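Local coordinates for putative electron transport related protein (Corynebacterium diphtheriae, PDB 4PQ1), which probably acts as a thioredoxin-like thiol-disulfide oxidoreductase of the DsbF type, exchanging electrons through a pair of active-site cysteines, at residues Asp35-Ala40 / Pro104-Pro109; Val48-Gly53 / Asp64-Val69; Pro58-Ser63 / Gln93-Asp98. All coordinates share one frame; numbering follows the deposited sequence.

Interactions 1 and 2 are buried and join other elements to the central sheet, whereas interaction 3 links helices and is only partly buried. In interaction 1 the small two-stranded hairpin meets the edge strand 105-107 mainly through V37, packed on P104 and I106 and on a backbone carbonyl. Interaction 2 lays helix 63-73 on the inner strand 46-52; it is apolar too, except that leucine packs on the amide of N50. Interaction 3 sets a phenylalanine against an arginine stem and a serine hydroxyl beside the C56-C59 disulfide, probably the redox centre. Strand 46-52 ties the three together: W52 hydrogen-bonds S105 of interaction 1 and packs on F95 of interaction 3, while N50 hydrogen-bonds E62.

Interaction 1 (Asp35-Ala40 / Pro104-Pro109); sequences DSVSLA and PSIYDP
V37 reaches from strand 36-38 onto the edge strand 105-107 with both of its methyls, and no hydrogen bond joins the two segments. The tight part lies at I106: V37 CG1 rests 3.6 Å from I106 CG1, and V37 CB is hardly farther from the same methylene at 3.7 Å. The two side chains run obliquely past each other. V37 CG1 stands anti to its own nitrogen (chi1 173°), which places CG2 beside that nitrogen and turns it to the backbone oxygen S105 O at 3.6 Å and P104 CB at 4.0 Å, crossing the proline side chain at about a right angle. The P104 end is looser and partly exposed. Farther out, S36 turns its CB away from strand 105-107 and D35 is exposed, so the start of segment 35-40 faces solvent. V37 also packs on V80 of strand 77-83, and I106 on I27. The hydroxyl of S105 is taken by W52 NE1. Backbone bonds pair V37 with G29 and I106 with G81, each within its own sheet, and one between S105 and L32 ties the hairpin's turn to the edge strand: the contact lays a β-hairpin against the edge of the central sheet of a thioredoxin-like fold.

Interaction 2 (Val48-Gly53 / Asp64-Val69); sequences VLNAWG and DDLQEV
Helix-on-sheet packing in the buried core joins strand 46-52 to helix 63-73, and it rests on two residue pairs, N50 with L66 and V48 with V69. The N50-L66 pair carries most of it. L66 CD1 lies 3.3 Å from N50 OD1 and 3.4 Å from N50 CG; the methyl sits over the face of the carboxamide, about 3.2 Å above its plane, while CD2 stays 4.2 Å from that same N50 CG. The two side chains cross at about a right angle. N50 CG stands anti to the backbone nitrogen (chi1 175°), which lifts the amide off the strand toward the helix. N50 ND2 hydrogen-bonds T128 OG1 on the adjoining strand and E62 OE1 just ahead of the helix, two bonds that hold the buried amide in place. In the thioredoxin fold this is the central β-strand followed by the helix that starts with the CxxC motif, here continued by helix 63-73. One helical turn on, V69 CG1 meets V48 CG2 at a more relaxed 4.3 Å, a purely aliphatic touch. L66 and V69 both pack as well on L150 of helix 147-156, and V48 reaches I154 of that helix, so it lies beside helix 63-73 on this face of the sheet.

Interaction 3 (Pro58-Ser63 / Gln93-Asp98); sequences PCRSES and QDFVKD
F95 packs on R60 and S63 by van der Waals contact, with no hydrogen bond between segments 58-63 and 93-98, and it supplies one whole side of the contact. The far end of its ring enters between R60 and S63: F95 CE1 is 3.8 Å from R60 CG, and F95 CZ is 3.8 Å from S63 OG. Both partners approach the ring obliquely. F95 CG lies anti to the backbone nitrogen (chi1 179°), an extended pose that sends the ring straight out from helix 89-98 across the gap. The arginine offers its aliphatic stem and not its charge; the chain bends at chi3, and the guanidinium plane stands 73° from that of the ring. S63 OG also reaches F95 CE2, again at 3.8 Å, so the hydroxyl oxygen is equally near CZ and CE2, still oblique to the ring.

A polar link runs to another part of the chain: R60 NH1 donates to the backbone oxygen of Q54, which ties the guanidinium back to the loop ahead of its own helix. The covalent element is the disulfide between C59 and C56, the CxxC pair at the start of a helix that is probably the redox centre, as in thioredoxins.

W52, at the end of strand 46-52, packs on F95, C59 and V96, its ring meeting that of F95 with planes about 35° apart. F95 thus brings helix 89-98 against the junction of helices 57-61 and 63-73, over the end of strand 46-52.

Interaction 1 (Asp35-Ala40 / Pro104-Pro109)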
ATOM      1  N   ASP A  35     -17.254   0.492   5.716  1.00 32.66           N
ATOM      2  CA  ASP A  35     -17.954  -0.509   4.916  1.00 33.43           C
ATOM      3  C   ASP A  35     -17.109  -0.986   3.730  1.00 37.96           C
ATOM      4  O   ASP A  35     -16.732  -2.158   3.660  1.00 34.18           O
ATOM      5  CB  ASP A  35     -19.291   0.044   4.414  1.00 40.10           C
ATOM      6  CG  ASP A  35     -20.375   0.023   5.483  1.00 44.18           C
ATOM      7  OD1 ASP A  35     -20.247  -0.758   6.452  1.00 54.42           O
ATOM      8  OD2 ASP A  35     -21.361   0.782   5.352  1.00 55.97           O
ATOM      9  N   SER A  36     -16.803  -0.076   2.806  1.00 34.73           N
ATOM     10  CA  SER A  36     -15.972  -0.419   1.670  1.00 32.20           C
ATOM     11  C   SER A  36     -14.778   0.515   1.564  1.00 37.52           C
ATOM     12  O   SER A  36     -14.776   1.600   2.153  1.00 39.90           O
ATOM     13  CB  SER A  36     -16.791  -0.373   0.382  1.00 42.43           C
ATOM     14  OG  SER A  36     -15.974  -0.071  -0.738  1.00 53.31           O
ATOM     15  N   VAL A  37     -13.764   0.065   0.826  1.00 35.30           N
ATOM     16  CA  VAL A  37     -12.592   0.867   0.472  1.00 32.85           C
ATOM     17  C   VAL A  37     -12.258   0.580  -0.988  1.00 36.83           C
ATOM     18  O   VAL A  37     -12.252  -0.580  -1.397  1.00 37.38           O
ATOM     19  CB  VAL A  37     -11.371   0.545   1.361  1.00 32.64           C
ATOM     20  CG1 VAL A  37     -10.140   1.273   0.864  1.00 31.43           C
ATOM     21  CG2 VAL A  37     -11.647   0.913   2.813  1.00 30.27           C
ATOM     22  N   SER A  38     -11.989   1.620  -1.773  1.00 42.36           N
ATOM     23  CA  SER A  38     -11.811   1.455  -3.222  1.00 37.70           C
ATOM     24  C   SER A  38     -10.823   2.432  -3.834  1.00 34.57           C
ATOM     25  O   SER A  38     -10.959   3.639  -3.634  1.00 38.13           O
ATOM     26  CB  SER A  38     -13.144   1.637  -3.922  1.00 45.03           C
ATOM     27  OG  SER A  38     -13.713   2.875  -3.548  1.00 53.50           O
ATOM     28  N   LEU A  39      -9.847   1.934  -4.596  1.00 29.65           N
ATOM     29  CA  LEU A  39      -8.892   2.836  -5.249  1.00 31.29           C
ATOM     30  C   LEU A  39      -9.605   3.808  -6.191  1.00 32.77           C
ATOM     31  O   LEU A  39      -9.144   4.927  -6.407  1.00 35.56           O
ATOM     32  CB  LEU A  39      -7.832   2.061  -6.026  1.00 31.90           C
ATOM     33  CG  LEU A  39      -6.806   1.274  -5.217  1.00 40.02           C
ATOM     34  CD1 LEU A  39      -5.504   1.140  -6.003  1.00 32.51           C
ATOM     35  CD2 LEU A  39      -6.571   1.883  -3.824  1.00 36.42           C
ATOM     36  N   ALA A  40     -10.744   3.384  -6.727  1.00 27.59           N
ATOM     37  CA  ALA A  40     -11.498   4.208  -7.662  1.00 41.31           C
ATOM     38  C   ALA A  40     -11.966   5.511  -7.012  1.00 41.15           C
ATOM     39  O   ALA A  40     -12.297   6.476  -7.705  1.00 34.36           O
ATOM     40  CB  ALA A  40     -12.684   3.429  -8.219  1.00 36.33           C
ATOM     41  N   PRO A 104      -7.447   4.749   5.379  1.00 31.87           N
ATOM     42  CA  PRO A 104      -8.269   3.537   5.312  1.00 32.87           C
ATOM     43  C   PRO A 104      -7.446   2.299   4.995  1.00 30.40           C
ATOM     44  O   PRO A 104      -6.353   2.416   4.424  1.00 25.38           O
ATOM     45  CB  PRO A 104      -9.235   3.842   4.172  1.00 38.84           C
ATOM     46  CG  PRO A 104      -8.433   4.687   3.245  1.00 23.03           C
ATOM     47  CD  PRO A 104      -7.496   5.503   4.107  1.00 28.62           C
ATOM     48  N   SER A 105      -7.959   1.134   5.384  1.00 27.74           N
ATOM     49  CA  SER A 105      -7.343  -0.139   5.033  1.00 26.36           C
ATOM     50  C   SER A 105      -8.388  -1.059   4.437  1.00 26.86           C
ATOM     51  O   SER A 105      -9.532  -1.086   4.885  1.00 31.49           O
ATOM     52  CB  SER A 105      -6.698  -0.818   6.252  1.00 25.18           C
ATOM     53  OG  SER A 105      -5.408  -0.297   6.535  1.00 31.14           O
ATOM     54  N   ILE A 106      -7.996  -1.802   3.411  1.00 23.51           N
ATOM     55  CA  ILE A 106      -8.813  -2.906   2.950  1.00 23.47           C
ATOM     56  C   ILE A 106      -8.573  -4.110   3.849  1.00 29.42           C
ATOM     57  O   ILE A 106      -7.425  -4.504   4.077  1.00 27.75           O
ATOM     58  CB  ILE A 106      -8.501  -3.266   1.496  1.00 28.28           C
ATOM     59  CG1 ILE A 106      -8.857  -2.087   0.589  1.00 26.13           C
ATOM     60  CG2 ILE A 106      -9.236  -4.531   1.097  1.00 28.64           C
ATOM     61  CD1 ILE A 106      -8.647  -2.381  -0.855  1.00 24.76           C
ATOM     62  N   TYR A 107      -9.644  -4.690   4.379  1.00 27.88           N
ATOM     63  CA  TYR A 107      -9.494  -5.890   5.196  1.00 22.35           C
ATOM     64  C   TYR A 107      -9.433  -7.137   4.323  1.00 22.47           C
ATOM     65  O   TYR A 107     -10.442  -7.586   3.778  1.00 26.49           O
ATOM     66  CB  TYR A 107     -10.631  -5.994   6.218  1.00 24.44           C
ATOM     67  CG  TYR A 107     -10.485  -7.167   7.153  1.00 23.86           C
ATOM     68  CD1 TYR A 107      -9.454  -7.213   8.079  1.00 28.79           C
ATOM     69  CD2 TYR A 107     -11.380  -8.235   7.108  1.00 22.94           C
ATOM     70  CE1 TYR A 107      -9.315  -8.291   8.938  1.00 28.01           C
ATOM     71  CE2 TYR A 107     -11.246  -9.304   7.950  1.00 24.25           C
ATOM     72  CZ  TYR A 107     -10.213  -9.330   8.865  1.00 26.93           C
ATOM     73  OH  TYR A 107     -10.077 -10.401   9.713  1.00 29.14           O
ATOM     74  N   ASP A 108      -8.243  -7.714   4.208  1.00 19.44           N
ATOM     75  CA  ASP A 108      -8.025  -8.775   3.232  1.00 24.68           C
ATOM     76  C   ASP A 108      -7.143  -9.862   3.849  1.00 22.68           C
ATOM     77  O   ASP A 108      -5.969  -9.979   3.504  1.00 27.15           O
ATOM     78  CB  ASP A 108      -7.404  -8.157   1.941  1.00 21.89           C
ATOM     79  CG  ASP A 108      -7.044  -9.187   0.870  1.00 26.20           C
ATOM     80  OD1 ASP A 108      -7.504 -10.351   0.918  1.00 22.38           O
ATOM     81  OD2 ASP A 108      -6.282  -8.808  -0.052  1.00 27.85           O
ATOM     82  N   PRO A 109      -7.713 -10.664   4.773  1.00 24.96           N
ATOM     83  CA  PRO A 109      -6.879 -11.637   5.502  1.00 28.35           C
ATOM     84  C   PRO A 109      -6.034 -12.563   4.606  1.00 29.60           C
ATOM     85  O   PRO A 109      -4.890 -12.832   4.975  1.00 25.89           O
ATOM     86  CB  PRO A 109      -7.902 -12.451   6.305  1.00 28.40           C
ATOM     87  CG  PRO A 109      -9.064 -11.528   6.476  1.00 28.23           C
ATOM     88  CD  PRO A 109      -9.119 -10.695   5.213  1.00 23.23           C
TER

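Interaction 2 (Val48-Gly53 / Asp64-Val69)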
ATOM      1  N   VAL A  48      -0.580   5.427  -2.119  1.00 25.32           N
ATOM      2  CA  VAL A  48       0.447   4.564  -1.554  1.00 28.35           C
ATOM      3  C   VAL A  48      -0.195   3.353  -0.890  1.00 31.21           C
ATOM      4  O   VAL A  48      -0.848   3.481   0.152  1.00 31.11           O
ATOM      5  CB  VAL A  48       1.326   5.317  -0.532  1.00 27.02           C
ATOM      6  CG1 VAL A  48       2.396   4.398   0.022  1.00 27.33           C
ATOM      7  CG2 VAL A  48       1.964   6.528  -1.185  1.00 24.97           C
ATOM      8  N   LEU A  49      -0.016   2.186  -1.511  1.00 31.16           N
ATOM      9  CA  LEU A  49      -0.529   0.908  -0.985  1.00 27.73           C
ATOM     10  C   LEU A  49       0.473   0.252  -0.060  1.00 24.46           C
ATOM     11  O   LEU A  49       1.665   0.149  -0.385  1.00 20.20           O
ATOM     12  CB  LEU A  49      -0.839  -0.071  -2.122  1.00 29.65           C
ATOM     13  CG  LEU A  49      -1.799   0.327  -3.223  1.00 23.59           C
ATOM     14  CD1 LEU A  49      -1.654  -0.671  -4.353  1.00 21.69           C
ATOM     15  CD2 LEU A  49      -3.209   0.346  -2.664  1.00 22.27           C
ATOM     16  N   ASN A  50      -0.019  -0.230   1.072  1.00 24.61           N
ATOM     17  CA  ASN A  50       0.828  -0.864   2.065  1.00 21.66           C
ATOM     18  C   ASN A  50       0.143  -2.081   2.652  1.00 19.99           C
ATOM     19  O   ASN A  50      -0.945  -1.979   3.232  1.00 17.52           O
ATOM     20  CB  ASN A  50       1.190   0.132   3.168  1.00 24.57           C
ATOM     21  CG  ASN A  50       1.975  -0.502   4.285  1.00 23.17           C
ATOM     22  OD1 ASN A  50       1.434  -0.738   5.357  1.00 30.18           O
ATOM     23  ND2 ASN A  50       3.252  -0.797   4.043  1.00 21.00           N
ATOM     24  N   ALA A  51       0.762  -3.240   2.448  1.00 19.79           N
ATOM     25  CA  ALA A  51       0.288  -4.486   3.041  1.00 23.86           C
ATOM     26  C   ALA A  51       0.886  -4.634   4.433  1.00 23.35           C
ATOM     27  O   ALA A  51       2.106  -4.528   4.612  1.00 23.35           O
ATOM     28  CB  ALA A  51       0.655  -5.669   2.175  1.00 18.07           C
ATOM     29  N   TRP A  52       0.026  -4.872   5.416  1.00 22.67           N
ATOM     30  CA  TRP A  52       0.438  -4.841   6.808  1.00 19.05           C
ATOM     31  C   TRP A  52      -0.437  -5.765   7.643  1.00 20.63           C
ATOM     32  O   TRP A  52      -1.466  -6.245   7.172  1.00 19.86           O
ATOM     33  CB  TRP A  52       0.351  -3.413   7.354  1.00 20.85           C
ATOM     34  CG  TRP A  52      -1.077  -2.919   7.531  1.00 20.72           C
ATOM     35  CD1 TRP A  52      -1.878  -2.352   6.580  1.00 21.79           C
ATOM     36  CD2 TRP A  52      -1.860  -2.959   8.738  1.00 24.27           C
ATOM     37  NE1 TRP A  52      -3.111  -2.028   7.122  1.00 19.89           N
ATOM     38  CE2 TRP A  52      -3.120  -2.393   8.445  1.00 24.98           C
ATOM     39  CE3 TRP A  52      -1.609  -3.398  10.039  1.00 22.15           C
ATOM     40  CZ2 TRP A  52      -4.134  -2.278   9.406  1.00 19.31           C
ATOM     41  CZ3 TRP A  52      -2.623  -3.283  10.998  1.00 29.00           C
ATOM     42  CH2 TRP A  52      -3.865  -2.722  10.674  1.00 28.14           C
ATOM     43  N   GLY A  53      -0.017  -6.007   8.884  1.00 22.00           N
ATOM     44  CA  GLY A  53      -0.821  -6.732   9.858  1.00 19.98           C
ATOM     45  C   GLY A  53      -0.278  -6.314  11.209  1.00 23.08           C
ATOM     46  O   GLY A  53       0.920  -6.059  11.322  1.00 23.37           O
ATOM     47  N   ASP A  64       4.260   4.692  12.001  1.00 23.92           N
ATOM     48  CA  ASP A  64       4.253   6.137  12.165  1.00 28.91           C
ATOM     49  C   ASP A  64       4.645   6.852  10.878  1.00 32.91           C
ATOM     50  O   ASP A  64       4.122   7.926  10.559  1.00 30.52           O
ATOM     51  CB  ASP A  64       5.206   6.553  13.277  1.00 29.56           C
ATOM     52  CG  ASP A  64       4.650   6.262  14.666  1.00 38.64           C
ATOM     53  OD1 ASP A  64       3.411   6.144  14.811  1.00 33.88           O
ATOM     54  OD2 ASP A  64       5.462   6.171  15.612  1.00 43.31           O
ATOM     55  N   ASP A  65       5.586   6.258  10.150  1.00 29.86           N
ATOM     56  CA  ASP A  65       6.101   6.872   8.938  1.00 27.86           C
ATOM     57  C   ASP A  65       5.039   6.881   7.845  1.00 32.47           C
ATOM     58  O   ASP A  65       4.887   7.865   7.117  1.00 32.82           O
ATOM     59  CB  ASP A  65       7.365   6.146   8.473  1.00 27.70           C
ATOM     60  CG  ASP A  65       8.628   6.713   9.110  1.00 40.74           C
ATOM     61  OD1 ASP A  65       8.519   7.527  10.059  1.00 54.33           O
ATOM     62  OD2 ASP A  65       9.738   6.355   8.664  1.00 41.06           O
ATOM     63  N   LEU A  66       4.289   5.793   7.736  1.00 34.18           N
ATOM     64  CA  LEU A  66       3.223   5.738   6.751  1.00 27.57           C
ATOM     65  C   LEU A  66       2.165   6.783   7.099  1.00 28.66           C
ATOM     66  O   LEU A  66       1.580   7.386   6.216  1.00 27.13           O
ATOM     67  CB  LEU A  66       2.620   4.334   6.687  1.00 30.94           C
ATOM     68  CG  LEU A  66       3.540   3.238   6.133  1.00 24.88           C
ATOM     69  CD1 LEU A  66       3.002   1.877   6.520  1.00 30.81           C
ATOM     70  CD2 LEU A  66       3.613   3.340   4.636  1.00 32.94           C
ATOM     71  N   GLN A  67       1.944   7.014   8.388  1.00 24.84           N
ATOM     72  CA  GLN A  67       1.029   8.068   8.814  1.00 28.60           C
ATOM     73  C   GLN A  67       1.563   9.412   8.348  1.00 28.04           C
ATOM     74  O   GLN A  67       0.814  10.286   7.917  1.00 32.52           O
ATOM     75  CB  GLN A  67       0.842   8.072  10.343  1.00 27.51           C
ATOM     76  CG  GLN A  67      -0.192   9.096  10.834  1.00 19.39           C
ATOM     77  CD  GLN A  67      -1.564   8.887  10.205  1.00 26.35           C
ATOM     78  OE1 GLN A  67      -1.928   7.766   9.837  1.00 28.41           O
ATOM     79  NE2 GLN A  67      -2.334   9.958  10.088  1.00 25.95           N
ATOM     80  N   GLU A  68       2.876   9.564   8.427  1.00 26.72           N
ATOM     81  CA  GLU A  68       3.530  10.804   8.058  1.00 27.63           C
ATOM     82  C   GLU A  68       3.316  11.103   6.572  1.00 32.50           C
ATOM     83  O   GLU A  68       2.858  12.187   6.198  1.00 31.83           O
ATOM     84  CB  GLU A  68       5.014  10.698   8.386  1.00 30.28           C
ATOM     85  CG  GLU A  68       5.795  11.967   8.237  1.00 37.10           C
ATOM     86  CD  GLU A  68       7.245  11.752   8.599  1.00 48.69           C
ATOM     87  OE1 GLU A  68       7.512  10.984   9.557  1.00 42.71           O
ATOM     88  OE2 GLU A  68       8.110  12.337   7.912  1.00 43.02           O
ATOM     89  N   VAL A  69       3.637  10.114   5.743  1.00 34.69           N
ATOM     90  CA  VAL A  69       3.426  10.160   4.297  1.00 24.55           C
ATOM     91  C   VAL A  69       1.982  10.478   3.951  1.00 25.80           C
ATOM     92  O   VAL A  69       1.721  11.304   3.085  1.00 30.34           O
ATOM     93  CB  VAL A  69       3.824   8.821   3.639  1.00 26.01           C
ATOM     94  CG1 VAL A  69       3.484   8.815   2.152  1.00 23.77           C
ATOM     95  CG2 VAL A  69       5.301   8.555   3.835  1.00 23.98           C
TER

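Interaction 3 (Pro58-Ser63 / Gln93-Asp98)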
ATOM      1  N   PRO A  58       7.899  -5.441  11.784  1.00 28.08           N
ATOM      2  CA  PRO A  58       8.252  -4.324  10.890  1.00 20.60           C
ATOM      3  C   PRO A  58       7.083  -3.398  10.572  1.00 23.93           C
ATOM      4  O   PRO A  58       7.275  -2.185  10.503  1.00 31.05           O
ATOM      5  CB  PRO A  58       8.735  -5.031   9.639  1.00 22.73           C
ATOM      6  CG  PRO A  58       9.319  -6.282  10.149  1.00 24.21           C
ATOM      7  CD  PRO A  58       8.390  -6.719  11.244  1.00 24.66           C
ATOM      8  N   CYS A  59       5.886  -3.941  10.391  1.00 21.89           N
ATOM      9  CA  CYS A  59       4.737  -3.093  10.105  1.00 24.67           C
ATOM     10  C   CYS A  59       4.498  -2.093  11.236  1.00 24.05           C
ATOM     11  O   CYS A  59       4.325  -0.907  10.970  1.00 24.05           O
ATOM     12  CB  CYS A  59       3.496  -3.947   9.846  1.00 19.55           C
ATOM     13  SG  CYS A  59       3.804  -5.199   8.566  1.00 27.04           S
ATOM     14  N   ARG A  60       4.510  -2.571  12.485  1.00 25.88           N
ATOM     15  CA  ARG A  60       4.376  -1.710  13.675  1.00 23.81           C
ATOM     16  C   ARG A  60       5.458  -0.626  13.716  1.00 25.13           C
ATOM     17  O   ARG A  60       5.191   0.549  13.995  1.00 24.38           O
ATOM     18  CB  ARG A  60       4.436  -2.557  14.960  1.00 24.34           C
ATOM     19  CG  ARG A  60       3.325  -3.619  15.057  1.00 28.48           C
ATOM     20  CD  ARG A  60       3.191  -4.257  16.450  1.00 21.92           C
ATOM     21  NE  ARG A  60       4.380  -5.006  16.852  1.00 28.20           N
ATOM     22  CZ  ARG A  60       4.553  -6.310  16.637  1.00 38.43           C
ATOM     23  NH1 ARG A  60       3.619  -7.018  16.009  1.00 31.93           N
ATOM     24  NH2 ARG A  60       5.665  -6.916  17.042  1.00 33.37           N
ATOM     25  N   SER A  61       6.685  -1.051  13.437  1.00 21.55           N
ATOM     26  CA  SER A  61       7.845  -0.178  13.346  1.00 22.87           C
ATOM     27  C   SER A  61       7.705   0.951  12.307  1.00 27.46           C
ATOM     28  O   SER A  61       8.046   2.099  12.587  1.00 29.25           O
ATOM     29  CB  SER A  61       9.069  -1.045  13.025  1.00 27.55           C
ATOM     30  OG  SER A  61      10.194  -0.273  12.681  1.00 30.60           O
ATOM     31  N   GLU A  62       7.194   0.632  11.115  1.00 23.88           N
ATOM     32  CA  GLU A  62       7.116   1.618  10.037  1.00 25.15           C
ATOM     33  C   GLU A  62       5.768   2.348  10.025  1.00 26.23           C
ATOM     34  O   GLU A  62       5.485   3.136   9.125  1.00 23.96           O
ATOM     35  CB  GLU A  62       7.346   0.944   8.678  1.00 25.20           C
ATOM     36  CG  GLU A  62       6.192   0.065   8.248  1.00 22.15           C
ATOM     37  CD  GLU A  62       6.226  -0.378   6.776  1.00 30.33           C
ATOM     38  OE1 GLU A  62       5.251  -1.052   6.385  1.00 30.40           O
ATOM     39  OE2 GLU A  62       7.187  -0.077   6.016  1.00 27.13           O
ATOM     40  N   SER A  63       4.943   2.100  11.037  1.00 25.22           N
ATOM     41  CA  SER A  63       3.558   2.580  11.022  1.00 25.67           C
ATOM     42  C   SER A  63       3.464   4.099  11.113  1.00 30.16           C
ATOM     43  O   SER A  63       2.685   4.723  10.391  1.00 26.70           O
ATOM     44  CB  SER A  63       2.763   1.934  12.171  1.00 34.91           C
ATOM     45  OG  SER A  63       1.430   2.429  12.230  1.00 35.18           O
ATOM     46  N   GLN A  93      -8.358  -3.463  13.932  1.00 17.35           N
ATOM     47  CA  GLN A  93      -9.022  -2.185  14.175  1.00 21.97           C
ATOM     48  C   GLN A  93      -8.492  -1.480  15.422  1.00 29.56           C
ATOM     49  O   GLN A  93      -8.331  -0.255  15.429  1.00 35.02           O
ATOM     50  CB  GLN A  93     -10.518  -2.381  14.320  1.00 23.78           C
ATOM     51  CG  GLN A  93     -11.151  -3.114  13.188  1.00 25.06           C
ATOM     52  CD  GLN A  93     -12.546  -3.543  13.538  1.00 34.98           C
ATOM     53  OE1 GLN A  93     -12.803  -4.022  14.651  1.00 27.08           O
ATOM     54  NE2 GLN A  93     -13.470  -3.363  12.599  1.00 27.32           N
ATOM     55  N   ASP A  94      -8.229  -2.255  16.473  1.00 30.15           N
ATOM     56  CA  ASP A  94      -7.687  -1.709  17.713  1.00 27.46           C
ATOM     57  C   ASP A  94      -6.336  -1.058  17.462  1.00 25.11           C
ATOM     58  O   ASP A  94      -6.042   0.009  17.992  1.00 22.29           O
ATOM     59  CB  ASP A  94      -7.547  -2.809  18.773  1.00 26.59           C
ATOM     60  CG  ASP A  94      -8.870  -3.139  19.473  1.00 28.00           C
ATOM     61  OD1 ASP A  94      -9.766  -2.276  19.507  1.00 32.66           O
ATOM     62  OD2 ASP A  94      -9.013  -4.270  19.996  1.00 31.56           O
ATOM     63  N   PHE A  95      -5.508  -1.721  16.662  1.00 30.26           N
ATOM     64  CA  PHE A  95      -4.207  -1.173  16.280  1.00 28.71           C
ATOM     65  C   PHE A  95      -4.324   0.179  15.586  1.00 30.14           C
ATOM     66  O   PHE A  95      -3.471   1.047  15.761  1.00 33.56           O
ATOM     67  CB  PHE A  95      -3.458  -2.149  15.370  1.00 22.48           C
ATOM     68  CG  PHE A  95      -2.121  -1.645  14.923  1.00 32.25           C
ATOM     69  CD1 PHE A  95      -1.004  -1.809  15.728  1.00 25.91           C
ATOM     70  CD2 PHE A  95      -1.977  -1.003  13.692  1.00 28.88           C
ATOM     71  CE1 PHE A  95       0.232  -1.343  15.329  1.00 27.39           C
ATOM     72  CE2 PHE A  95      -0.736  -0.532  13.280  1.00 32.97           C
ATOM     73  CZ  PHE A  95       0.374  -0.706  14.104  1.00 35.98           C
ATOM     74  N   VAL A  96      -5.374   0.364  14.795  1.00 33.42           N
ATOM     75  CA  VAL A  96      -5.493   1.584  13.992  1.00 37.47           C
ATOM     76  C   VAL A  96      -5.899   2.773  14.867  1.00 36.75           C
ATOM     77  O   VAL A  96      -5.394   3.888  14.700  1.00 30.33           O
ATOM     78  CB  VAL A  96      -6.498   1.391  12.823  1.00 27.26           C
ATOM     79  CG1 VAL A  96      -7.199   2.685  12.485  1.00 29.70           C
ATOM     80  CG2 VAL A  96      -5.777   0.829  11.596  1.00 27.94           C
ATOM     81  N   LYS A  97      -6.794   2.535  15.816  1.00 35.19           N
ATOM     82  CA  LYS A  97      -7.177   3.602  16.734  1.00 36.11           C
ATOM     83  C   LYS A  97      -6.065   3.901  17.718  1.00 30.19           C
ATOM     84  O   LYS A  97      -5.879   5.042  18.117  1.00 33.79           O
ATOM     85  CB  LYS A  97      -8.445   3.251  17.511  1.00 39.29           C
ATOM     86  CG  LYS A  97      -8.877   4.374  18.462  1.00 45.08           C
ATOM     87  CD  LYS A  97     -10.132   4.034  19.250  1.00 53.82           C
ATOM     88  CE  LYS A  97     -10.746   5.299  19.852  1.00 59.06           C
ATOM     89  NZ  LYS A  97     -11.091   6.309  18.803  1.00 49.22           N
ATOM     90  N   ASP A  98      -5.343   2.865  18.130  1.00 31.37           N
ATOM     91  CA  ASP A  98      -4.372   2.994  19.206  1.00 31.50           C
ATOM     92  C   ASP A  98      -3.189   3.828  18.771  1.00 36.92           C
ATOM     93  O   ASP A  98      -2.534   4.478  19.591  1.00 33.26           O
ATOM     94  CB  ASP A  98      -3.887   1.622  19.668  1.00 32.76           C
ATOM     95  CG  ASP A  98      -4.857   0.947  20.612  1.00 32.29           C
ATOM     96  OD1 ASP A  98      -5.969   1.492  20.835  1.00 28.87           O
ATOM     97  OD2 ASP A  98      -4.501  -0.138  21.116  1.00 27.10           O
TER